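Local coordinates for regulatory protein AsnC (Escherichia coli, PDB 2CG4) that binds DNA as a transcription regulator of the Lrp/AsnC family, activating asnA, controlling its own gene and repressing gidA post-transcriptionally, at residues G73-S78 with G103-F108. The protein carries 1 engineered substitution. Residues are numbered along the deposited sequence; the frame is centred on the assembly and turned at random.
With ASN (asparagine), chain C.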
loop_
_atom_site.group_PDB
_atom_site.type_symbol
_atom_site.label_atom_id
_atom_site.label_comp_id
_atom_site.label_asym_id
_atom_site.label_seq_id
_atom_site.Cartn_x
_atom_site.Cartn_y
_atom_site.Cartn_z
ATOM N N GLY A 73 -10.170 3.223 -10.290
ATOM C CA GLY A 73 -10.398 3.852 -8.998
ATOM C C GLY A 73 -9.999 5.307 -9.111
ATOM O O GLY A 73 -8.896 5.624 -9.537
ATOM N N ILE A 74 -10.900 6.204 -8.764
ATOM C CA ILE A 74 -10.594 7.628 -8.838
ATOM C C ILE A 74 -10.258 8.146 -7.446
ATOM O O ILE A 74 -11.001 7.909 -6.500
ATOM C CB ILE A 74 -11.753 8.421 -9.453
ATOM C CG1 ILE A 74 -11.788 8.207 -10.970
ATOM C CG2 ILE A 74 -11.632 9.906 -9.125
ATOM C CD1 ILE A 74 -12.857 7.272 -11.413
ATOM N N ILE A 75 -9.109 8.809 -7.322
ATOM C CA ILE A 75 -8.780 9.547 -6.116
ATOM C C ILE A 75 -8.915 11.061 -6.342
ATOM O O ILE A 75 -8.308 11.631 -7.254
ATOM C CB ILE A 75 -7.371 9.193 -5.586
ATOM C CG1 ILE A 75 -7.285 7.699 -5.233
ATOM C CG2 ILE A 75 -7.032 10.045 -4.366
ATOM C CD1 ILE A 75 -6.607 6.830 -6.307
ATOM N N LEU A 76 -9.722 11.694 -5.501
ATOM C CA LEU A 76 -10.050 13.100 -5.633
ATOM C C LEU A 76 -9.135 13.921 -4.736
ATOM O O LEU A 76 -8.549 13.388 -3.788
ATOM C CB LEU A 76 -11.499 13.333 -5.209
ATOM C CG LEU A 76 -12.597 12.672 -6.034
ATOM C CD1 LEU A 76 -13.933 12.987 -5.429
ATOM C CD2 LEU A 76 -12.530 13.123 -7.475
ATOM N N LYS A 77 -9.027 15.219 -5.022
ATOM C CA LYS A 77 -8.081 16.068 -4.318
ATOM C C LYS A 77 -8.604 16.309 -2.930
ATOM O O LYS A 77 -7.840 16.516 -1.985
ATOM C CB LYS A 77 -7.898 17.396 -5.050
ATOM C CG LYS A 77 -6.989 17.299 -6.270
ATOM C CD LYS A 77 -7.231 18.456 -7.207
ATOM C CE LYS A 77 -6.377 18.330 -8.441
ATOM N NZ LYS A 77 -6.703 19.398 -9.432
ATOM N N SER A 78 -9.924 16.273 -2.819
ATOM C CA SER A 78 -10.598 16.363 -1.540
ATOM C C SER A 78 -11.959 15.680 -1.663
ATOM O O SER A 78 -12.551 15.647 -2.740
ATOM C CB SER A 78 -10.735 17.835 -1.122
ATOM O OG SER A 78 -11.949 18.410 -1.573
ATOM N N GLY A 103 -13.124 1.386 1.079
ATOM C CA GLY A 103 -11.739 1.228 0.608
ATOM C C GLY A 103 -11.012 2.495 0.186
ATOM O O GLY A 103 -11.354 3.582 0.636
ATOM N N HIS A 104 -10.009 2.361 -0.686
ATOM C CA HIS A 104 -9.072 3.458 -0.981
ATOM C C HIS A 104 -9.643 4.576 -1.855
ATOM O O HIS A 104 -9.268 5.736 -1.704
ATOM C CB HIS A 104 -7.781 2.936 -1.636
ATOM C CG HIS A 104 -6.960 2.059 -0.745
ATOM N ND1 HIS A 104 -7.040 0.682 -0.779
ATOM C CD2 HIS A 104 -6.043 2.359 0.206
ATOM C CE1 HIS A 104 -6.211 0.172 0.115
ATOM N NE2 HIS A 104 -5.595 1.169 0.727
ATOM N N TYR A 105 -10.520 4.213 -2.791
ATOM C CA TYR A 105 -10.893 5.091 -3.891
ATOM C C TYR A 105 -12.116 5.918 -3.500
ATOM O O TYR A 105 -12.970 5.435 -2.750
ATOM C CB TYR A 105 -11.208 4.269 -5.143
ATOM C CG TYR A 105 -10.094 3.365 -5.623
ATOM C CD1 TYR A 105 -10.276 1.987 -5.709
ATOM C CD2 TYR A 105 -8.864 3.885 -5.995
ATOM C CE1 TYR A 105 -9.248 1.153 -6.160
ATOM C CE2 TYR A 105 -7.849 3.075 -6.441
ATOM C CZ TYR A 105 -8.039 1.707 -6.516
ATOM O OH TYR A 105 -7.004 0.902 -6.959
ATOM N N SER A 106 -12.200 7.151 -4.013
ATOM C CA SER A 106 -13.415 7.963 -3.897
ATOM C C SER A 106 -14.562 7.459 -4.789
ATOM O O SER A 106 -15.712 7.301 -4.338
ATOM C CB SER A 106 -13.122 9.434 -4.231
ATOM O OG SER A 106 -11.822 9.841 -3.802
ATOM N N ILE A 107 -14.247 7.233 -6.062
ATOM C CA ILE A 107 -15.190 6.640 -7.013
ATOM C C ILE A 107 -14.540 5.426 -7.668
ATOM O O ILE A 107 -13.334 5.422 -7.916
ATOM C CB ILE A 107 -15.609 7.645 -8.099
ATOM C CG1 ILE A 107 -15.720 9.060 -7.506
ATOM C CG2 ILE A 107 -16.928 7.218 -8.738
ATOM C CD1 ILE A 107 -16.068 10.126 -8.495
ATOM N N PHE A 108 -15.331 4.389 -7.914
ATOM C CA PHE A 108 -14.865 3.219 -8.636
ATOM C C PHE A 108 -15.775 3.060 -9.861
ATOM O O PHE A 108 -16.988 2.962 -9.722
ATOM C CB PHE A 108 -14.935 1.987 -7.716
ATOM C CG PHE A 108 -14.223 0.772 -8.246
ATOM C CD1 PHE A 108 -12.855 0.802 -8.503
ATOM C CD2 PHE A 108 -14.913 -0.412 -8.458
ATOM C CE1 PHE A 108 -12.187 -0.319 -8.985
ATOM C CE2 PHE A 108 -14.255 -1.548 -8.938
ATOM C CZ PHE A 108 -12.887 -1.495 -9.203
HETATM N N ASN C . -13.365 5.348 0.202
HETATM C CA ASN C . -14.299 6.011 1.159
HETATM C C ASN C . -14.342 5.322 2.496
HETATM O O ASN C . -14.361 4.088 2.584
HETATM C CB ASN C . -15.700 6.095 0.581
HETATM C CG ASN C . -15.771 7.026 -0.590
HETATM O OD1 ASN C . -15.426 8.205 -0.484
HETATM N ND2 ASN C . -16.198 6.504 -1.726
HETATM O OXT ASN C . -14.334 6.014 3.506
#
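I74 pairs with I107 where strand 68-76 runs antiparallel to strand 107-113: I74 N donates to I107 O at 2.7 Å, with an N-H...O angle of 179°. The return side is split. I74 O accepts S106 N at 2.9 Å, bent at the donor, and more weakly I107 N at 3.3 Å; two consecutive residues facing one define a classic beta bulge. S106 OG extends the pairing one step further. With OG beside its own backbone N (chi1 -35°), the hydroxyl accepts L76 N at 3.3 Å and makes a weak bond back to I74 O, while L76 CG packs on S106 CB.

Before the bulge, the Y105 ring lies over G73: G73 CA stands 3.5 Å from the ring centroid, 17° off the normal, a CH-pi contact. I75 CD1 meets the same ring at its edge, and Y105 OH is hydrogen-bonded to E137 OE2 of the same chain, on strand 133-147.

Carbonyls of the same loop hold the bound asparagine: its N donates to G103 O and Y105 O, its ND2 to S106 O at 2.8 Å, and G103 N bonds its O weakly. T101 of this chain and T136 and T138 of a second subunit also hydrogen-bond it. Because S106 uses N and OG on the strand and O on the effector, a shift of the loop would probably be felt by both the bulged start of strand 107-113 and the asparagine pocket between subunits.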